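Side-chain contacts in spindle assembly checkpoint serine/threonine-protein kinase BUB1 (Saccharomyces cerevisiae, PDB 3ESL), which phosphorylates serine and threonine residues and signals in the spindle assembly checkpoint, delaying anaphase until chromosomes are bioriented on the spindle: residues A14-L19 with M60-I65; T42-I45 with E50-Q53. All coordinates share one frame; numbering follows the deposited sequence.

Contact 1: A14-L19 with M60-I65; sequences AYEQRL and MERCLI
Glu-16 and Arg-62 form a salt bridge between helix 4-21 and helix 49-67, with Arg-62 NH1 2.7 Å from Glu-16 OE1 in the conformer described, one of two modelled for Arg-62. The bond is moderately bent, with an N-H...O angle of 149°. OE1 receives it on the syn lone pair, the side of the other carboxylate oxygen, and lies near the guanidinium plane, while the two planar groups are turned 29° apart. Only one arginine nitrogen makes the direct bond; the second, Arg-62 NH2, donates to a water O 2.8 Å away. That water in turn donates to OE1 and to the backbone O of Glu-16, tying the guanidinium edge to the helix backbone as well as to the carboxylate.

Over one guanidinium face lies Leu-19 CD1, 3.7 Å from Arg-62 CZ and displaced toward the rim, while Leu-19 CB approaches NH2. The bend of the arginine chain at chi3 (82°) turns the flat group so that one face meets this methyl while its edge points at the acid.

Farther out, Tyr-36 of helix 29-47 hydrogen-bonds Glu-16 OE2, so both carboxylate oxygens have partners, and Phe-198 of helix 193-200 touches the Arg-62 side chain. With the nearest CA atoms, those of Leu-19 and Arg-62, 9.8 Å apart, long side chains bridge two non-consecutive helices within the all-helical, TPR-like N-terminal domain of BUB1.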
ATOM      1  N   ALA A  14       9.961 -23.427   7.464  1.00 24.44           N
ATOM      2  CA  ALA A  14      10.195 -23.774   6.067  1.00 22.82           C
ATOM      3  C   ALA A  14      10.167 -22.511   5.181  1.00 21.99           C
ATOM      4  O   ALA A  14      11.052 -22.312   4.344  1.00 22.77           O
ATOM      5  CB  ALA A  14       9.176 -24.821   5.588  1.00 24.16           C
ATOM      6  N   TYR A  15       9.166 -21.659   5.385  1.00 23.34           N
ATOM      7  CA  TYR A  15       9.086 -20.399   4.622  1.00 21.55           C
ATOM      8  C   TYR A  15      10.254 -19.466   4.936  1.00 23.26           C
ATOM      9  O   TYR A  15      10.844 -18.863   4.033  1.00 24.59           O
ATOM     10  CB  TYR A  15       7.760 -19.703   4.884  1.00 24.43           C
ATOM     11  CG  TYR A  15       6.650 -20.114   3.937  1.00 24.41           C
ATOM     12  CD1 TYR A  15       6.749 -19.859   2.560  1.00 25.69           C
ATOM     13  CD2 TYR A  15       5.487 -20.718   4.408  1.00 23.36           C
ATOM     14  CE1 TYR A  15       5.727 -20.216   1.682  1.00 27.82           C
ATOM     15  CE2 TYR A  15       4.462 -21.089   3.529  1.00 26.12           C
ATOM     16  CZ  TYR A  15       4.594 -20.831   2.167  1.00 27.34           C
ATOM     17  OH  TYR A  15       3.591 -21.185   1.287  1.00 28.59           O
ATOM     18  N   GLU A  16      10.622 -19.384   6.213  1.00 22.09           N
ATOM     19  CA  GLU A  16      11.709 -18.501   6.624  1.00 22.57           C
ATOM     20  C   GLU A  16      13.014 -18.927   5.967  1.00 25.75           C
ATOM     21  O   GLU A  16      13.789 -18.084   5.510  1.00 26.79           O
ATOM     22  CB  GLU A  16      11.832 -18.446   8.156  1.00 24.81           C
ATOM     23  CG  GLU A  16      10.685 -17.738   8.865  1.00 25.03           C
ATOM     24  CD  GLU A  16      10.712 -16.210   8.713  1.00 29.29           C
ATOM     25  OE1 GLU A  16      11.777 -15.664   8.358  1.00 33.73           O
ATOM     26  OE2 GLU A  16       9.673 -15.566   8.978  1.00 29.72           O
ATOM     27  N   GLN A  17      13.246 -20.243   5.903  1.00 25.09           N
ATOM     28  CA  GLN A  17      14.426 -20.781   5.227  1.00 27.01           C
ATOM     29  C   GLN A  17      14.428 -20.492   3.733  1.00 25.10           C
ATOM     30  O   GLN A  17      15.467 -20.179   3.163  1.00 27.88           O
ATOM     31  CB  GLN A  17      14.549 -22.286   5.468  1.00 29.04           C
ATOM     32  CG  GLN A  17      14.971 -22.633   6.890  1.00 32.40           C
ATOM     33  CD  GLN A  17      15.020 -24.127   7.134  1.00 35.05           C
ATOM     34  OE1 GLN A  17      15.349 -24.572   8.236  1.00 41.61           O
ATOM     35  NE2 GLN A  17      14.687 -24.912   6.114  1.00 37.90           N
ATOM     36  N   ARG A  18      13.259 -20.611   3.104  1.00 26.09           N
ATOM     37  CA  ARG A  18      13.112 -20.304   1.682  1.00 26.62           C
ATOM     38  C   ARG A  18      13.435 -18.840   1.381  1.00 25.44           C
ATOM     39  O   ARG A  18      14.055 -18.541   0.360  1.00 26.89           O
ATOM     40  CB  ARG A  18      11.707 -20.662   1.195  1.00 27.27           C
ATOM     41  CG  ARG A  18      11.450 -22.166   1.102  1.00 29.34           C
ATOM     42  CD  ARG A  18      10.083 -22.462   0.506  1.00 34.44           C
ATOM     43  NE  ARG A  18      10.075 -22.199  -0.929  1.00 41.64           N
ATOM     44  CZ  ARG A  18       8.988 -22.182  -1.701  1.00 45.62           C
ATOM     45  NH1 ARG A  18       7.784 -22.399  -1.186  1.00 45.21           N
ATOM     46  NH2 ARG A  18       9.111 -21.928  -3.003  1.00 45.77           N
ATOM     47  N   LEU A  19      13.023 -17.936   2.270  1.00 24.42           N
ATOM     48  CA  LEU A  19      13.361 -16.518   2.111  1.00 25.48           C
ATOM     49  C   LEU A  19      14.874 -16.325   2.133  1.00 29.15           C
ATOM     50  O   LEU A  19      15.414 -15.518   1.376  1.00 30.95           O
ATOM     51  CB  LEU A  19      12.700 -15.650   3.181  1.00 23.26           C
ATOM     52  CG  LEU A  19      11.167 -15.532   3.185  1.00 24.67           C
ATOM     53  CD1 LEU A  19      10.704 -14.684   4.348  1.00 26.97           C
ATOM     54  CD2 LEU A  19      10.644 -14.957   1.853  1.00 26.15           C
ATOM     55  N   MET A  60       5.529  -8.605   5.912  1.00 18.98           N
ATOM     56  CA  MET A  60       5.053  -7.617   4.938  1.00 19.73           C
ATOM     57  C   MET A  60       6.124  -6.530   4.786  1.00 20.83           C
ATOM     58  O   MET A  60       6.419  -6.084   3.679  1.00 18.09           O
ATOM     59  CB  MET A  60       3.715  -7.023   5.367  1.00 18.22           C
ATOM     60  CG  MET A  60       2.570  -8.012   5.252  1.00 23.42           C
ATOM     61  SD  MET A  60       1.006  -7.267   5.724  1.00 27.12           S
ATOM     62  CE  MET A  60       0.727  -6.229   4.312  1.00 29.62           C
ATOM     63  N   GLU A  61       6.724  -6.130   5.907  1.00 19.75           N
ATOM     64  CA  GLU A  61       7.784  -5.121   5.873  1.00 20.52           C
ATOM     65  C   GLU A  61       8.993  -5.635   5.088  1.00 19.97           C
ATOM     66  O   GLU A  61       9.557  -4.903   4.258  1.00 20.52           O
ATOM     67  CB  GLU A  61       8.180  -4.704   7.292  1.00 20.66           C
ATOM     68  CG  GLU A  61       7.092  -3.944   7.991  1.00 21.97           C
ATOM     69  CD  GLU A  61       7.508  -3.454   9.364  1.00 24.46           C
ATOM     70  OE1 GLU A  61       8.666  -3.716   9.762  1.00 28.72           O
ATOM     71  OE2 GLU A  61       6.668  -2.805  10.019  1.00 23.87           O
ATOM     72  N   ARG A  62       9.386  -6.881   5.344  0.50 18.71           N
ATOM     73  CA  ARG A  62      10.475  -7.515   4.591  0.50 19.42           C
ATOM     74  C   ARG A  62      10.184  -7.512   3.094  0.50 20.06           C
ATOM     75  O   ARG A  62      11.054  -7.176   2.281  0.50 19.96           O
ATOM     76  CB  ARG A  62      10.716  -8.949   5.075  0.50 22.51           C
ATOM     77  CG  ARG A  62      11.516  -9.037   6.359  0.50 23.99           C
ATOM     78  CD  ARG A  62      11.554 -10.477   6.865  0.50 24.30           C
ATOM     79  NE  ARG A  62      12.583 -11.274   6.202  0.50 23.16           N
ATOM     80  CZ  ARG A  62      12.837 -12.548   6.496  0.50 22.65           C
ATOM     81  NH1 ARG A  62      12.128 -13.158   7.426  0.50 25.31           N
ATOM     82  NH2 ARG A  62      13.795 -13.210   5.861  0.50 23.10           N
ATOM     83  N   CYS A  63       8.952  -7.877   2.741  1.00 18.24           N
ATOM     84  CA  CYS A  63       8.530  -7.904   1.335  1.00 18.66           C
ATOM     85  C   CYS A  63       8.688  -6.518   0.699  1.00 20.19           C
ATOM     86  O   CYS A  63       9.314  -6.365  -0.358  1.00 20.38           O
ATOM     87  CB  CYS A  63       7.075  -8.351   1.249  1.00 18.79           C
ATOM     88  SG  CYS A  63       6.426  -8.261  -0.429  1.00 21.67           S
ATOM     89  N   LEU A  64       8.121  -5.507   1.352  1.00 18.17           N
ATOM     90  CA  LEU A  64       8.145  -4.147   0.788  1.00 19.56           C
ATOM     91  C   LEU A  64       9.582  -3.664   0.584  1.00 21.53           C
ATOM     92  O   LEU A  64       9.932  -3.127  -0.477  1.00 21.97           O
ATOM     93  CB  LEU A  64       7.362  -3.188   1.671  1.00 19.82           C
ATOM     94  CG  LEU A  64       5.863  -3.509   1.770  1.00 18.33           C
ATOM     95  CD1 LEU A  64       5.140  -2.498   2.685  1.00 20.44           C
ATOM     96  CD2 LEU A  64       5.210  -3.569   0.374  1.00 21.06           C
ATOM     97  N   ILE A  65      10.417  -3.919   1.585  1.00 20.78           N
ATOM     98  CA  ILE A  65      11.828  -3.498   1.560  1.00 21.13           C
ATOM     99  C   ILE A  65      12.620  -4.245   0.492  1.00 22.74           C
ATOM    100  O   ILE A  65      13.400  -3.641  -0.248  1.00 24.22           O
ATOM    101  CB  ILE A  65      12.473  -3.654   2.967  1.00 26.53           C
ATOM    102  CG1 ILE A  65      11.868  -2.633   3.937  1.00 31.12           C
ATOM    103  CG2 ILE A  65      14.019  -3.537   2.903  1.00 25.65           C
ATOM    104  CD1 ILE A  65      12.088  -1.177   3.543  1.00 37.63           C
TER
HETATM  105  O   HOH W   1      14.096 -15.752   6.999  1.00 32.55           O

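Contact 2: T42-I45 with E50-Q53; sequences TSYI and ESGQ
Tyr-44 reaches from helix 29-47 to Ser-51 near the start of helix 49-67, where Tyr-44 OH lies 2.7 Å from Ser-51 OG in a hydrogen bond that either hydroxyl could donate. Ser-51 OG sits at the ring edge, near the ring plane, and is also 3.4 Å from Tyr-44 CE2. Both side chains extend opposite their own backbone nitrogens: chi1 is -167° for the tyrosine and 175° for the serine, which brings the hydroxyls together. Lys-12 NZ of helix 4-21 also hydrogen-bonds the phenol oxygen, giving the hydroxyl of this buried tyrosine a second polar partner, and the lysine side chain touches Ser-51 as well. A nearby ammonium would be expected to polarise the phenol. Trp-39, five residues earlier on helix 29-47, meets the Tyr-44 ring with the planes at about 25°.

Farther along the same ring, Tyr-44 CD2 packs obliquely against the backbone of Gly-52, 3.6 Å from Gly-52 CA. This is the sharp junction of a helical hairpin in the TPR-like Mad3/BUB1 homology region: the chain passes from helix 29-47 to helix 49-67 with almost no linker, and Asp-48 OD1 accepts a hydrogen bond from Ser-51 N.

Ile-45 follows, and Ile-45 CA lies 4.2 Å from Gly-52 CA, the nearest backbone approach here. The absence of a side chain at Gly-52 permits that distance, since a CB there would point toward helix 29-47 and clash with Ile-45 CA. The isoleucine side chain then extends along the glycine backbone, placing Ile-45 CD1 against the Gly-52/Gln-53 peptide, 3.7 Å from Gly-52 C and 3.6 Å from Gln-53 N.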
ATOM      1  N   THR A  42      -3.955 -16.519   6.982  1.00 34.02           N
ATOM      2  CA  THR A  42      -5.040 -17.489   7.016  1.00 39.75           C
ATOM      3  C   THR A  42      -4.755 -18.560   8.074  1.00 40.15           C
ATOM      4  O   THR A  42      -5.391 -18.580   9.126  1.00 45.54           O
ATOM      5  CB  THR A  42      -5.313 -18.116   5.628  1.00 40.08           C
ATOM      6  OG1 THR A  42      -4.118 -18.726   5.126  1.00 42.70           O
ATOM      7  CG2 THR A  42      -5.806 -17.051   4.637  1.00 40.68           C
ATOM      8  N   SER A  43      -3.767 -19.403   7.821  1.00 38.27           N
ATOM      9  CA  SER A  43      -3.507 -20.553   8.675  1.00 39.18           C
ATOM     10  C   SER A  43      -2.918 -20.190  10.037  1.00 39.03           C
ATOM     11  O   SER A  43      -3.428 -20.623  11.078  1.00 39.43           O
ATOM     12  CB  SER A  43      -2.615 -21.559   7.951  1.00 38.43           C
ATOM     13  OG  SER A  43      -3.274 -22.043   6.795  1.00 39.28           O
ATOM     14  N   TYR A  44      -1.860 -19.387  10.030  1.00 36.89           N
ATOM     15  CA  TYR A  44      -1.092 -19.119  11.245  1.00 38.02           C
ATOM     16  C   TYR A  44      -1.817 -18.212  12.249  1.00 40.59           C
ATOM     17  O   TYR A  44      -1.867 -18.517  13.442  1.00 41.91           O
ATOM     18  CB  TYR A  44       0.287 -18.552  10.885  1.00 38.74           C
ATOM     19  CG  TYR A  44       1.277 -18.529  12.026  1.00 38.56           C
ATOM     20  CD1 TYR A  44       1.718 -19.714  12.628  1.00 41.40           C
ATOM     21  CD2 TYR A  44       1.789 -17.325  12.493  1.00 38.62           C
ATOM     22  CE1 TYR A  44       2.644 -19.685  13.683  1.00 41.81           C
ATOM     23  CE2 TYR A  44       2.705 -17.282  13.543  1.00 40.60           C
ATOM     24  CZ  TYR A  44       3.126 -18.461  14.132  1.00 41.22           C
ATOM     25  OH  TYR A  44       4.029 -18.400  15.167  1.00 42.00           O
ATOM     26  N   ILE A  45      -2.385 -17.112  11.759  1.00 41.34           N
ATOM     27  CA  ILE A  45      -3.075 -16.139  12.609  1.00 44.30           C
ATOM     28  C   ILE A  45      -4.390 -16.686  13.210  1.00 47.32           C
ATOM     29  O   ILE A  45      -4.870 -16.180  14.227  1.00 48.13           O
ATOM     30  CB  ILE A  45      -3.296 -14.798  11.846  1.00 45.17           C
ATOM     31  CG1 ILE A  45      -3.264 -13.598  12.803  1.00 46.03           C
ATOM     32  CG2 ILE A  45      -4.564 -14.843  11.000  1.00 45.97           C
ATOM     33  CD1 ILE A  45      -2.905 -12.282  12.121  1.00 45.41           C
ATOM     34  N   GLU A  50      -1.689 -13.458  18.270  1.00 51.72           N
ATOM     35  CA  GLU A  50      -0.671 -12.507  18.735  1.00 52.98           C
ATOM     36  C   GLU A  50       0.706 -12.700  18.072  1.00 51.28           C
ATOM     37  O   GLU A  50       1.356 -11.719  17.706  1.00 52.64           O
ATOM     38  CB  GLU A  50      -0.580 -12.468  20.273  1.00 55.79           C
ATOM     39  CG  GLU A  50      -0.275 -13.802  20.971  1.00 60.79           C
ATOM     40  CD  GLU A  50      -1.479 -14.747  21.066  1.00 63.32           C
ATOM     41  OE1 GLU A  50      -2.619 -14.338  20.749  1.00 64.20           O
ATOM     42  OE2 GLU A  50      -1.275 -15.915  21.462  1.00 65.45           O
ATOM     43  N   SER A  51       1.141 -13.952  17.916  1.00 49.39           N
ATOM     44  CA  SER A  51       2.341 -14.255  17.127  1.00 45.55           C
ATOM     45  C   SER A  51       2.082 -13.994  15.640  1.00 43.59           C
ATOM     46  O   SER A  51       2.935 -13.438  14.951  1.00 42.15           O
ATOM     47  CB  SER A  51       2.794 -15.702  17.329  1.00 47.10           C
ATOM     48  OG  SER A  51       3.886 -16.030  16.479  1.00 47.14           O
ATOM     49  N   GLY A  52       0.902 -14.393  15.166  1.00 38.29           N
ATOM     50  CA  GLY A  52       0.519 -14.234  13.762  1.00 37.49           C
ATOM     51  C   GLY A  52       0.548 -12.785  13.311  1.00 36.01           C
ATOM     52  O   GLY A  52       1.011 -12.478  12.214  1.00 33.49           O
ATOM     53  N   GLN A  53       0.056 -11.893  14.167  1.00 35.36           N
ATOM     54  CA  GLN A  53       0.064 -10.454  13.889  1.00 37.37           C
ATOM     55  C   GLN A  53       1.487  -9.918  13.680  1.00 33.51           C
ATOM     56  O   GLN A  53       1.753  -9.211  12.693  1.00 30.66           O
ATOM     57  CB  GLN A  53      -0.646  -9.691  15.018  1.00 38.94           C
ATOM     58  CG  GLN A  53      -0.765  -8.193  14.774  1.00 45.63           C
ATOM     59  CD  GLN A  53      -1.344  -7.442  15.957  1.00 47.11           C
ATOM     60  OE1 GLN A  53      -2.377  -7.829  16.517  1.00 50.55           O
ATOM     61  NE2 GLN A  53      -0.688  -6.348  16.336  1.00 50.76           N
TER

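Contact 2 is nested within the chain loop that contact 1 closes, and helix 49-67 serves both: its first turn meets helix 29-47 in contact 2, and a later part meets helix 4-21 in contact 1. The two centres lie about 15 Å apart and the nearest atoms about 7 Å, so the contacts do not touch. Helices 4-21 and 29-47 are consecutive, and each helix also reaches into the other contact, through Lys-12 at Tyr-44 and through Tyr-36 at Glu-16. The three helices are thus joined pairwise by polar side chains at separate levels. This fragment is the N-terminal domain, so neither contact belongs to a kinase active site.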